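Local coordinates for 2-dehydro-3-deoxy-D-arabinonate dehydratase (Sulfolobus solfataricus, PDB 3BQB), which catalyses the metal-dependent dehydration of 2-dehydro-3-deoxy-D-arabinonate to 2,5-dioxopentanoate in a pentose oxidation pathway, as a homotetramer of the FAH family, at residues S82-R87 with K106-V111; T140-E145 with K264-E269; V149-G154 with I246-I251; D163-R168 with K182-C187; D270-T275 with L282-K287. All coordinates share one frame; numbering follows the deposited sequence.

Interaction 1 (S82-R87 with K106-V111)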
# COMPACT_ATOMS: atom_id res chain seq x y z
N SER B 82 31.56 -17.77 22.77
CA SER B 82 31.01 -19.06 22.38
C SER B 82 32.09 -20.08 22.00
O SER B 82 31.79 -21.28 21.91
CB SER B 82 30.01 -18.87 21.23
OG SER B 82 30.29 -17.69 20.51
N TYR B 83 33.32 -19.62 21.80
CA TYR B 83 34.42 -20.50 21.38
C TYR B 83 35.30 -20.94 22.55
O TYR B 83 35.20 -20.42 23.66
CB TYR B 83 35.28 -19.80 20.33
CG TYR B 83 34.65 -19.69 18.95
CD1 TYR B 83 33.57 -18.84 18.72
CD2 TYR B 83 35.15 -20.43 17.88
CE1 TYR B 83 33.00 -18.74 17.46
CE2 TYR B 83 34.58 -20.33 16.62
CZ TYR B 83 33.51 -19.48 16.41
OH TYR B 83 32.94 -19.38 15.16
N GLU B 84 36.16 -21.93 22.28
CA GLU B 84 37.23 -22.36 23.19
C GLU B 84 38.23 -21.24 23.43
O GLU B 84 38.69 -20.59 22.49
CB GLU B 84 37.98 -23.58 22.62
CG GLU B 84 37.42 -24.94 23.01
CD GLU B 84 37.79 -25.38 24.43
OE1 GLU B 84 38.98 -25.33 24.79
OE2 GLU B 84 36.88 -25.79 25.19
N MET B 85 38.57 -21.03 24.69
CA MET B 85 39.67 -20.14 25.07
C MET B 85 40.19 -20.59 26.44
O MET B 85 39.39 -20.91 27.33
CB MET B 85 39.22 -18.66 25.07
CG MET B 85 37.91 -18.37 25.82
SD MET B 85 37.15 -16.76 25.45
CE MET B 85 36.10 -17.16 24.04
N ALA B 86 41.51 -20.66 26.59
CA ALA B 86 42.13 -21.18 27.81
C ALA B 86 41.97 -20.21 28.97
O ALA B 86 41.97 -18.99 28.76
CB ALA B 86 43.61 -21.49 27.58
N ARG B 87 41.83 -20.74 30.18
CA ARG B 87 41.80 -19.91 31.39
C ARG B 87 43.13 -19.18 31.52
O ARG B 87 44.10 -19.73 32.07
CB ARG B 87 41.55 -20.74 32.65
CG ARG B 87 40.13 -21.26 32.81
CD ARG B 87 40.01 -22.07 34.10
NE ARG B 87 38.66 -22.60 34.29
CZ ARG B 87 38.30 -23.47 35.24
NH1 ARG B 87 39.20 -23.94 36.11
NH2 ARG B 87 37.04 -23.88 35.32
N LYS B 106 32.89 -15.99 33.70
CA LYS B 106 31.70 -16.52 34.39
C LYS B 106 30.68 -17.01 33.38
O LYS B 106 30.11 -18.09 33.55
CB LYS B 106 31.06 -15.50 35.33
CG LYS B 106 31.40 -15.74 36.79
CD LYS B 106 30.45 -15.04 37.74
CE LYS B 106 30.95 -15.17 39.17
NZ LYS B 106 30.03 -14.52 40.15
N VAL B 107 30.45 -16.20 32.34
CA VAL B 107 29.59 -16.59 31.22
C VAL B 107 30.09 -17.89 30.60
O VAL B 107 29.31 -18.80 30.33
CB VAL B 107 29.54 -15.49 30.12
CG1 VAL B 107 28.91 -16.02 28.83
CG2 VAL B 107 28.77 -14.27 30.62
N TYR B 108 31.41 -17.96 30.39
CA TYR B 108 32.06 -19.14 29.83
C TYR B 108 31.59 -20.45 30.48
O TYR B 108 31.31 -21.43 29.78
CB TYR B 108 33.58 -19.00 29.95
CG TYR B 108 34.36 -19.96 29.07
CD1 TYR B 108 34.74 -21.21 29.54
CD2 TYR B 108 34.70 -19.60 27.78
CE1 TYR B 108 35.45 -22.09 28.73
CE2 TYR B 108 35.41 -20.47 26.97
CZ TYR B 108 35.78 -21.71 27.45
OH TYR B 108 36.48 -22.56 26.62
N ASP B 109 31.48 -20.46 31.80
CA ASP B 109 31.11 -21.66 32.56
C ASP B 109 29.63 -21.72 32.95
O ASP B 109 29.18 -22.74 33.45
CB ASP B 109 31.96 -21.77 33.82
CG ASP B 109 33.44 -21.92 33.52
OD1 ASP B 109 33.80 -22.76 32.66
OD2 ASP B 109 34.24 -21.18 34.13
N ALA B 110 28.89 -20.63 32.75
CA ALA B 110 27.48 -20.58 33.15
C ALA B 110 26.62 -21.46 32.25
O ALA B 110 27.01 -21.75 31.12
CB ALA B 110 26.98 -19.16 33.12
N VAL B 111 25.46 -21.88 32.75
CA VAL B 111 24.47 -22.56 31.90
C VAL B 111 23.87 -21.55 30.91
O VAL B 111 23.70 -21.86 29.74
CB VAL B 111 23.33 -23.27 32.70
CG1 VAL B 111 23.92 -24.29 33.67
CG2 VAL B 111 22.44 -22.28 33.45
O HOH W 1 37.45 -25.07 27.79
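Tyr108 reaches from helix 103-109 to the backbone of Tyr83, Glu84 and Met85, and its ring makes the close part of this contact. Its CG stands opposite the backbone N (chi1 -164°), which swings the ring off the helix toward the loop. The hydroxyl receives the Met85 amide: Met85 N to Tyr108 OH is 3.2 Å, nearly straight at 165°. Tyr83 O lies near the ring plane, at the edge, 3.3 Å from Tyr108 CE2. Met85 runs past the ring in the opposite direction, its CG 3.5 Å from Tyr108 CE2; its SD is 5.4 Å from the ring centroid, an oblique Met-aromatic contact. The loop of residues 82-87 follows strand 76-78 and directly continues the substrate-binding Ile81, whose side chain lies about 4 Å from that of Tyr108. The solvent side is looser. A water spans Tyr108 OH at 2.9 Å and Glu84 OE2 at 2.8 Å, while Glu84 also forms a salt bridge with Arg230. Farther out, Arg87 extends toward Asp109, but Arg87 NH2 and Asp109 OD2 stay 4.1 Å apart, too far for a salt bridge, with guanidinium and carboxylate planes 85° apart; Asp109 pairs instead with Lys101.

Interaction 2 (T140-E145 with K264-E269). With MG (magnesium ion), chain F.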
# COMPACT_ATOMS: atom_id res chain seq x y z
N THR B 140 38.02 0.07 17.70
CA THR B 140 36.91 -0.69 17.13
C THR B 140 37.48 -1.86 16.34
O THR B 140 38.35 -1.68 15.49
CB THR B 140 36.04 0.20 16.21
OG1 THR B 140 35.42 1.22 16.99
CG2 THR B 140 34.97 -0.62 15.49
N LEU B 141 36.99 -3.06 16.62
CA LEU B 141 37.45 -4.27 15.93
C LEU B 141 36.29 -4.94 15.21
O LEU B 141 35.18 -4.98 15.74
CB LEU B 141 38.06 -5.25 16.94
CG LEU B 141 39.38 -4.88 17.62
CD1 LEU B 141 39.86 -6.04 18.49
CD2 LEU B 141 40.47 -4.50 16.62
N PRO B 142 36.55 -5.50 14.01
CA PRO B 142 35.56 -6.37 13.40
C PRO B 142 35.60 -7.72 14.10
O PRO B 142 36.67 -8.15 14.52
CB PRO B 142 36.04 -6.50 11.96
CG PRO B 142 37.51 -6.35 12.05
CD PRO B 142 37.75 -5.37 13.17
N GLU B 143 34.44 -8.35 14.25
CA GLU B 143 34.36 -9.68 14.82
C GLU B 143 33.72 -10.59 13.78
O GLU B 143 32.52 -10.51 13.55
CB GLU B 143 33.52 -9.67 16.09
CG GLU B 143 34.13 -8.87 17.22
CD GLU B 143 33.29 -8.89 18.49
OE1 GLU B 143 33.69 -8.23 19.47
OE2 GLU B 143 32.22 -9.55 18.51
N PRO B 144 34.54 -11.43 13.12
CA PRO B 144 34.04 -12.34 12.09
C PRO B 144 33.30 -13.52 12.69
O PRO B 144 33.87 -14.24 13.50
CB PRO B 144 35.32 -12.82 11.40
CG PRO B 144 36.36 -12.76 12.47
CD PRO B 144 36.00 -11.57 13.31
N GLU B 145 32.04 -13.70 12.30
CA GLU B 145 31.21 -14.74 12.89
C GLU B 145 30.36 -15.44 11.85
O GLU B 145 29.98 -14.85 10.83
CB GLU B 145 30.30 -14.14 13.96
CG GLU B 145 31.01 -13.14 14.87
CD GLU B 145 30.22 -12.76 16.11
OE1 GLU B 145 30.81 -12.08 16.99
OE2 GLU B 145 29.03 -13.14 16.23
N LYS B 264 45.75 -3.03 16.68
CA LYS B 264 45.10 -3.30 15.39
C LYS B 264 43.68 -2.74 15.27
O LYS B 264 42.81 -3.36 14.65
CB LYS B 264 45.09 -4.82 15.11
CG LYS B 264 46.47 -5.48 15.10
CD LYS B 264 47.50 -4.65 14.34
CE LYS B 264 48.74 -5.45 13.94
NZ LYS B 264 48.55 -6.14 12.64
N GLY B 265 43.44 -1.56 15.84
CA GLY B 265 42.13 -0.91 15.76
C GLY B 265 41.84 -0.40 14.36
O GLY B 265 42.75 -0.03 13.63
N LEU B 266 40.56 -0.38 14.00
CA LEU B 266 40.14 0.03 12.65
C LEU B 266 40.21 1.53 12.47
O LEU B 266 39.98 2.29 13.42
CB LEU B 266 38.70 -0.44 12.36
CG LEU B 266 38.49 -1.64 11.43
CD1 LEU B 266 39.44 -2.78 11.74
CD2 LEU B 266 37.03 -2.11 11.51
N LYS B 267 40.53 1.97 11.25
CA LYS B 267 40.48 3.39 10.90
C LYS B 267 40.05 3.61 9.45
O LYS B 267 39.95 2.66 8.67
CB LYS B 267 41.81 4.09 11.21
CG LYS B 267 43.05 3.39 10.67
CD LYS B 267 44.31 4.24 10.90
CE LYS B 267 44.67 4.37 12.38
NZ LYS B 267 46.00 5.06 12.59
N ASP B 268 39.79 4.87 9.11
CA ASP B 268 39.14 5.23 7.85
C ASP B 268 39.91 4.71 6.63
O ASP B 268 41.14 4.62 6.65
CB ASP B 268 38.97 6.75 7.76
CG ASP B 268 37.90 7.16 6.76
OD1 ASP B 268 38.14 7.08 5.54
OD2 ASP B 268 36.80 7.56 7.21
N GLU B 269 39.17 4.36 5.58
CA GLU B 269 39.71 3.80 4.33
C GLU B 269 40.10 2.32 4.41
O GLU B 269 40.35 1.71 3.37
CB GLU B 269 40.92 4.60 3.82
CG GLU B 269 40.82 6.14 3.86
CD GLU B 269 39.97 6.72 2.74
OE1 GLU B 269 39.15 5.98 2.16
OE2 GLU B 269 40.13 7.93 2.45
MG MG F . 29.91 -10.97 18.74
O HOH W 2 39.65 2.05 16.07
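The flat peptide group of Thr140 meets Leu266 edge-on: the amide N of Leu266 lies in the carbonyl plane, 3.0 Å from Thr140 O, with an N-H...O angle of 160°. A water closes a second link between the same two residues, accepting from Thr140 N at 3.0 Å and donating to Leu266 O at 2.7 Å. The Pro142 ring offers its CD corner to the isobutyl end of Leu266, with Pro142 CD 3.4 Å from Leu266 CD1 and 3.7 Å from Leu266 CD2. Leu266 thus packs against both the Thr140 carbonyl and the proline, and Val272 and Ile212 also pack against it. Beside this pair Leu141 starts out away from the loop, yet its CD2 comes back to Lys264 O at 3.3 Å. Further along the strand, Glu143 and Glu145 extend beyond CG toward the magnesium ion, which lies 2.3 Å from Glu145 OE1 and 2.7 Å from Glu143 OE2. Glu145 OE2 is gripped by Gly255 N and Thr253 OG1, which should fix the turn of that carboxylate. Loop 264-269 packs on the start of the strand whose two glutamates, separated by Pro144, belong with Asp164 to the acidic metal site characteristic of the FAH fold.

Interaction 3 (V149-G154 with I246-I251)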
# COMPACT_ATOMS: atom_id res chain seq x y z
N VAL B 149 20.13 -17.56 9.82
CA VAL B 149 18.84 -16.93 9.59
C VAL B 149 17.75 -17.82 10.18
O VAL B 149 17.68 -19.01 9.89
CB VAL B 149 18.57 -16.70 8.09
CG1 VAL B 149 17.30 -15.89 7.89
CG2 VAL B 149 19.76 -15.99 7.45
N LEU B 150 16.90 -17.22 11.01
CA LEU B 150 15.91 -17.94 11.80
C LEU B 150 14.49 -17.61 11.37
O LEU B 150 14.22 -16.51 10.89
CB LEU B 150 16.08 -17.58 13.28
CG LEU B 150 17.02 -18.38 14.18
CD1 LEU B 150 18.14 -19.08 13.43
CD2 LEU B 150 17.60 -17.48 15.28
N ASP B 151 13.59 -18.58 11.52
CA ASP B 151 12.15 -18.30 11.51
C ASP B 151 11.71 -18.02 12.96
O ASP B 151 12.54 -18.05 13.87
CB ASP B 151 11.33 -19.45 10.85
CG ASP B 151 11.24 -20.72 11.70
OD1 ASP B 151 11.57 -20.71 12.91
OD2 ASP B 151 10.80 -21.74 11.14
N SER B 152 10.43 -17.74 13.17
CA SER B 152 9.94 -17.40 14.51
C SER B 152 10.02 -18.57 15.49
O SER B 152 10.07 -18.34 16.70
CB SER B 152 8.51 -16.86 14.45
OG SER B 152 7.64 -17.77 13.80
N ASN B 153 10.05 -19.80 14.98
CA ASN B 153 10.20 -21.00 15.82
C ASN B 153 11.64 -21.35 16.18
O ASN B 153 11.88 -22.33 16.91
CB ASN B 153 9.56 -22.20 15.13
CG ASN B 153 8.07 -22.04 14.92
OD1 ASN B 153 7.41 -21.29 15.64
ND2 ASN B 153 7.53 -22.75 13.93
N GLY B 154 12.60 -20.57 15.68
CA GLY B 154 14.02 -20.83 15.92
C GLY B 154 14.67 -21.78 14.93
O GLY B 154 15.85 -22.11 15.07
N ILE B 246 10.60 -13.94 18.11
CA ILE B 246 11.40 -13.28 17.09
C ILE B 246 10.66 -13.35 15.76
O ILE B 246 9.93 -14.31 15.50
CB ILE B 246 12.81 -13.92 16.96
CG1 ILE B 246 12.74 -15.44 16.76
CG2 ILE B 246 13.67 -13.60 18.18
CD1 ILE B 246 14.02 -16.04 16.28
N PRO B 247 10.81 -12.32 14.93
CA PRO B 247 10.24 -12.35 13.59
C PRO B 247 10.99 -13.28 12.62
O PRO B 247 12.18 -13.57 12.80
CB PRO B 247 10.35 -10.89 13.13
CG PRO B 247 11.48 -10.33 13.90
CD PRO B 247 11.50 -11.04 15.21
N ASP B 248 10.27 -13.74 11.59
CA ASP B 248 10.88 -14.52 10.51
C ASP B 248 11.95 -13.69 9.81
O ASP B 248 11.74 -12.50 9.52
CB ASP B 248 9.81 -14.95 9.50
CG ASP B 248 8.80 -15.95 10.08
OD1 ASP B 248 9.21 -16.83 10.87
OD2 ASP B 248 7.61 -15.85 9.73
N GLY B 249 13.10 -14.31 9.54
CA GLY B 249 14.23 -13.61 8.93
C GLY B 249 15.19 -12.95 9.91
O GLY B 249 16.13 -12.26 9.50
N THR B 250 14.95 -13.15 11.21
CA THR B 250 15.88 -12.73 12.25
C THR B 250 17.20 -13.45 12.04
O THR B 250 17.23 -14.61 11.64
CB THR B 250 15.33 -13.08 13.66
OG1 THR B 250 14.18 -12.28 13.95
CG2 THR B 250 16.39 -12.84 14.73
N ILE B 251 18.30 -12.75 12.30
CA ILE B 251 19.63 -13.33 12.17
C ILE B 251 20.28 -13.41 13.53
O ILE B 251 20.28 -12.43 14.27
CB ILE B 251 20.52 -12.50 11.23
CG1 ILE B 251 19.92 -12.49 9.81
CG2 ILE B 251 21.94 -13.06 11.21
CD1 ILE B 251 20.66 -11.61 8.81
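Ile246 packs against the turn that ends strand 140-150, meeting Leu150, Asp151 and Ser152. From its CB, CG1 is set between the backbone N and carbonyl carbon (chi1 52°) and passes 3.9 Å from both Asp151 O and Ser152 O. The chain then extends to CD1, which ends 3.5 Å from Asp151 O and 4.0 Å from Leu150 CB, with Leu150 CD2 equally near. Helix 233-241 packs against the same two residues, Ile241 on Ile246 and Ile237 and Leu240 on Leu150. Beyond Ile246 the chain makes a type II turn from Pro247 to Thr250, and Gly249 and Thr250 both face Leu150 in a G1 beta bulge that opens the antiparallel pairing of strands 140-150 and 250-256. Leu150 is held through both its backbone polar atoms: its N gives to Thr250 O at 2.7 Å, and its O takes Gly249 N at 2.8 Å. Pro247 O receives both the amide and the hydroxyl of Thr250, bracing the turn. At the more open end Asp248 OD1 accepts a hydrogen bond from Ser152 N in the facing turn, at 2.8 Å, while the Ser152 OG bond to it is weak. Past the bulge, Val149 and Ile251 form a non-hydrogen-bonded pair, Val149 CG2 lying 4.2 Å from Ile251 CG1.

Interaction 4 (D163-R168 with K182-C187). With MG (magnesium ion), chain F.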
# COMPACT_ATOMS: atom_id res chain seq x y z
N ASP B 163 29.77 -9.65 10.20
CA ASP B 163 30.77 -8.85 10.89
C ASP B 163 30.07 -8.09 12.01
O ASP B 163 29.25 -7.20 11.76
CB ASP B 163 31.44 -7.87 9.93
CG ASP B 163 32.57 -7.08 10.58
OD1 ASP B 163 32.89 -7.34 11.76
OD2 ASP B 163 33.15 -6.19 9.91
N ASP B 164 30.39 -8.46 13.25
CA ASP B 164 29.85 -7.80 14.44
C ASP B 164 30.86 -6.73 14.86
O ASP B 164 31.73 -6.98 15.68
CB ASP B 164 29.63 -8.85 15.54
CG ASP B 164 29.16 -8.26 16.86
OD1 ASP B 164 28.80 -7.07 16.92
OD2 ASP B 164 29.17 -9.01 17.86
N VAL B 165 30.72 -5.54 14.27
CA VAL B 165 31.67 -4.45 14.49
C VAL B 165 31.51 -3.92 15.91
O VAL B 165 30.42 -3.49 16.30
CB VAL B 165 31.49 -3.30 13.47
CG1 VAL B 165 32.61 -2.27 13.60
CG2 VAL B 165 31.43 -3.83 12.04
N SER B 166 32.60 -3.94 16.68
CA SER B 166 32.55 -3.70 18.13
C SER B 166 33.51 -2.60 18.58
O SER B 166 34.72 -2.73 18.40
CB SER B 166 32.89 -4.99 18.87
OG SER B 166 32.06 -6.05 18.44
N ALA B 167 32.97 -1.52 19.16
CA ALA B 167 33.79 -0.50 19.81
C ALA B 167 34.25 -1.03 21.17
O ALA B 167 33.66 -0.74 22.21
CB ALA B 167 33.03 0.80 19.97
N ARG B 168 35.33 -1.81 21.14
CA ARG B 168 35.80 -2.60 22.28
C ARG B 168 36.27 -1.75 23.46
O ARG B 168 36.21 -2.20 24.61
CB ARG B 168 36.95 -3.51 21.84
CG ARG B 168 36.56 -4.55 20.80
CD ARG B 168 35.71 -5.66 21.38
NE ARG B 168 36.26 -6.14 22.65
CZ ARG B 168 37.38 -6.85 22.78
NH1 ARG B 168 38.11 -7.20 21.73
NH2 ARG B 168 37.77 -7.23 23.99
N LYS B 182 27.94 -1.90 20.43
CA LYS B 182 27.45 -2.84 19.42
C LYS B 182 26.42 -2.25 18.45
O LYS B 182 26.31 -2.71 17.32
CB LYS B 182 26.82 -4.06 20.11
CG LYS B 182 27.80 -4.91 20.92
CD LYS B 182 28.70 -5.76 20.03
CE LYS B 182 29.48 -6.79 20.84
NZ LYS B 182 30.42 -7.57 19.99
N ILE B 183 25.67 -1.24 18.89
CA ILE B 183 24.48 -0.79 18.16
C ILE B 183 24.59 0.66 17.66
O ILE B 183 24.46 1.61 18.43
CB ILE B 183 23.19 -0.95 19.02
CG1 ILE B 183 23.20 -2.30 19.76
CG2 ILE B 183 21.94 -0.83 18.16
CD1 ILE B 183 22.11 -2.45 20.80
N TYR B 184 24.83 0.81 16.35
CA TYR B 184 24.93 2.12 15.71
C TYR B 184 24.87 1.99 14.18
O TYR B 184 24.89 0.87 13.65
CB TYR B 184 26.20 2.86 16.14
CG TYR B 184 27.49 2.11 15.88
CD1 TYR B 184 28.21 2.33 14.71
CD2 TYR B 184 27.98 1.18 16.78
CE1 TYR B 184 29.40 1.64 14.45
CE2 TYR B 184 29.15 0.48 16.54
CZ TYR B 184 29.86 0.71 15.37
OH TYR B 184 31.02 0.02 15.13
N ALA B 185 24.78 3.11 13.48
CA ALA B 185 24.75 3.10 12.01
C ALA B 185 26.00 2.43 11.45
O ALA B 185 27.13 2.85 11.74
CB ALA B 185 24.64 4.52 11.46
N GLY B 186 25.80 1.38 10.65
CA GLY B 186 26.91 0.65 10.04
C GLY B 186 27.70 -0.22 10.99
O GLY B 186 28.86 -0.53 10.73
N CYS B 187 27.06 -0.65 12.08
CA CYS B 187 27.71 -1.47 13.12
C CYS B 187 27.70 -2.97 12.81
O CYS B 187 28.21 -3.78 13.60
CB CYS B 187 27.01 -1.27 14.46
SG CYS B 187 25.32 -1.96 14.49
MG MG F . 29.91 -10.97 18.74
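Lys182 NZ meets Asp164 OD2 at 2.9 Å and Ser166 OG at 2.7 Å, giving a salt bridge and a hydrogen bond from a single ammonium group. This is part of the metal site of the FAH fold: Asp164 binds magnesium and Lys182 binds substrate. Asp164 OD2 also coordinates the ion at 2.3 Å, and the ammonium approaches that oxygen from above the carboxylate plane, 44° out of it. With chi1 at 176° the carboxylate is carried away from its own amide and toward the ion; the lysine chain, bent at chi2, crosses it at about a right angle, its CD 3.4 Å from Asp164 OD1. Further charges tie the group together: Lys118 pairs with Asp164 OD1, and Glu143 OE2 with Lys182 NZ. Away from the metal, the amide of Val165 gives a weak bond to Cys187 O at 3.1 Å, tying the strand to the type II turn from Tyr184 to Cys187. Val165 points toward that turn, and its CB is 3.3 Å from Cys187 O. The side chains of Val165 and Tyr184 also cross at about a right angle, Val165 CG1 touching Tyr184 OH at 3.2 Å, and the same phenol oxygen is hydrogen-bonded to the carbonyl O of Ala132.

Interaction 5 (D270-T275 with L282-K287)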
# COMPACT_ATOMS: atom_id res chain seq x y z
N ASP B 270 40.16 1.73 5.61
CA ASP B 270 40.51 0.30 5.74
C ASP B 270 39.51 -0.59 5.01
O ASP B 270 38.36 -0.21 4.82
CB ASP B 270 40.54 -0.14 7.21
CG ASP B 270 41.76 0.35 7.95
OD1 ASP B 270 42.57 1.12 7.38
OD2 ASP B 270 41.91 -0.05 9.12
N ILE B 271 39.96 -1.78 4.61
CA ILE B 271 39.08 -2.79 4.03
C ILE B 271 39.07 -4.00 4.95
O ILE B 271 40.11 -4.41 5.46
CB ILE B 271 39.54 -3.23 2.62
CG1 ILE B 271 39.82 -2.02 1.72
CG2 ILE B 271 38.51 -4.17 1.99
CD1 ILE B 271 38.61 -1.18 1.38
N VAL B 272 37.89 -4.57 5.15
CA VAL B 272 37.71 -5.73 6.01
C VAL B 272 37.10 -6.87 5.21
O VAL B 272 35.97 -6.76 4.74
CB VAL B 272 36.79 -5.41 7.21
CG1 VAL B 272 36.58 -6.66 8.08
CG2 VAL B 272 37.35 -4.26 8.02
N GLU B 273 37.88 -7.94 5.03
CA GLU B 273 37.44 -9.12 4.30
C GLU B 273 37.24 -10.28 5.27
O GLU B 273 38.09 -10.52 6.13
CB GLU B 273 38.46 -9.52 3.23
CG GLU B 273 38.99 -8.36 2.40
CD GLU B 273 39.94 -8.79 1.29
OE1 GLU B 273 40.49 -7.91 0.60
OE2 GLU B 273 40.12 -10.02 1.10
N ILE B 274 36.12 -10.98 5.14
CA ILE B 274 35.85 -12.14 5.96
C ILE B 274 35.42 -13.27 5.05
O ILE B 274 34.58 -13.08 4.18
CB ILE B 274 34.75 -11.88 7.01
CG1 ILE B 274 35.12 -10.69 7.91
CG2 ILE B 274 34.52 -13.14 7.86
CD1 ILE B 274 33.99 -10.19 8.77
N THR B 275 36.01 -14.45 5.26
CA THR B 275 35.74 -15.61 4.43
C THR B 275 35.30 -16.76 5.31
O THR B 275 35.89 -17.00 6.36
CB THR B 275 36.98 -16.01 3.59
OG1 THR B 275 37.25 -14.99 2.62
CG2 THR B 275 36.76 -17.33 2.87
N LEU B 282 32.93 -11.90 2.41
CA LEU B 282 32.33 -10.59 2.64
C LEU B 282 33.42 -9.54 2.71
O LEU B 282 34.40 -9.73 3.42
CB LEU B 282 31.54 -10.61 3.95
CG LEU B 282 30.86 -9.30 4.37
CD1 LEU B 282 29.78 -8.91 3.36
CD2 LEU B 282 30.28 -9.43 5.77
N ILE B 283 33.25 -8.44 1.98
CA ILE B 283 34.22 -7.34 1.95
C ILE B 283 33.51 -6.02 2.22
O ILE B 283 32.53 -5.70 1.56
CB ILE B 283 34.94 -7.24 0.59
CG1 ILE B 283 35.66 -8.54 0.25
CG2 ILE B 283 35.93 -6.07 0.59
CD1 ILE B 283 36.24 -8.58 -1.17
N THR B 284 34.03 -5.25 3.18
CA THR B 284 33.47 -3.94 3.53
C THR B 284 34.57 -2.90 3.78
O THR B 284 35.49 -3.15 4.56
CB THR B 284 32.60 -4.00 4.80
OG1 THR B 284 33.33 -4.62 5.87
CG2 THR B 284 31.32 -4.79 4.55
N PRO B 285 34.48 -1.73 3.12
CA PRO B 285 35.37 -0.64 3.51
C PRO B 285 34.95 -0.01 4.83
O PRO B 285 33.79 -0.13 5.24
CB PRO B 285 35.24 0.37 2.36
CG PRO B 285 33.94 0.08 1.73
CD PRO B 285 33.59 -1.36 2.00
N VAL B 286 35.89 0.64 5.50
CA VAL B 286 35.62 1.23 6.80
C VAL B 286 35.43 2.73 6.64
O VAL B 286 36.03 3.36 5.76
CB VAL B 286 36.75 0.93 7.80
CG1 VAL B 286 36.49 1.59 9.15
CG2 VAL B 286 36.90 -0.58 7.97
N LYS B 287 34.58 3.29 7.49
CA LYS B 287 34.30 4.72 7.52
C LYS B 287 34.38 5.20 8.96
O LYS B 287 33.72 4.65 9.84
CB LYS B 287 32.90 4.99 6.93
CG LYS B 287 32.53 6.47 6.78
CD LYS B 287 33.29 7.15 5.64
CE LYS B 287 33.47 8.65 5.89
NZ LYS B 287 34.50 9.24 4.99
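Residues 271-275 and 282-287 run antiparallel, their axes 4.6 Å apart at closest approach and their directions 158° apart. Val272 with Thr284 and Ile274 with Leu282 are hydrogen-bonded pairs, while Ile271 with Pro285 and Glu273 with Ile283 are non-hydrogen-bonded ones. Val272 and Thr284 exchange two bonds of 2.9 Å, Val272 N to Thr284 O and Thr284 N to Val272 O. Ile274 and Leu282 exchange two more, Ile274 N to Leu282 O and Leu282 N to Ile274 O, each 2.7 Å. Val286 N gives to Asp270 O, extending the ladder past Pro285, whose ring nitrogen has no hydrogen to donate. CA-H...O contacts fill the gaps, among them Glu273 CA to Leu282 O at 3.2 Å.

On the face of Ile271, Glu273, Ile283 and Pro285, the isoleucines meet obliquely through their branch methyls, Ile271 CG2 and Ile283 CG2 being 3.5 Å apart. The longer arm of Ile271, bent at chi2 (-65°), carries CD1 to Pro285 CB at 3.8 Å. Glu273 lies alongside Ile283 and points the same way, its CG 4.0 Å from Ile283 CG1. The face carrying Val272 and Thr284 is buried. There Val272 CG2 meets Val286 CG2 at 3.7 Å, and Val286 CG2 is as far from Asp270 CB. Asp270 OD1 and OD2 are held by Arg214 and Lys267 N. Leu210 packs on Val272 and Ile274; from strand 140-150, Pro142 lies against Val272 and Pro144 against Ile274. The pair is a beta hairpin within a five-stranded sheet of the FAH fold, between strands 131-133 and 207-214, its buried face laid against the strands that bear the metal ligands.

Interactions 2 and 4 form the metal site together: their centres are 9 Å apart, they share the magnesium ion, and they touch where Leu141 N meets Ser166 O at 2.9 Å, probably a hydrogen bond. Interaction 5 backs them, 9 Å from interaction 2 and 13 Å from interaction 4 between centres, with Pro144 CB 3.6 Å from Ile274 CG2 and Asp163 CB 3.6 Å from Ile274 CD1. Interaction 3 joins the far end of strand 140-150 to strand 250-256, about 28 Å from interaction 2 between centres. Interaction 1 lies beside the substrate-binding Ile81, the side chain of Tyr83 about 8 Å from the ion; like interaction 4, it touches a neighbouring subunit.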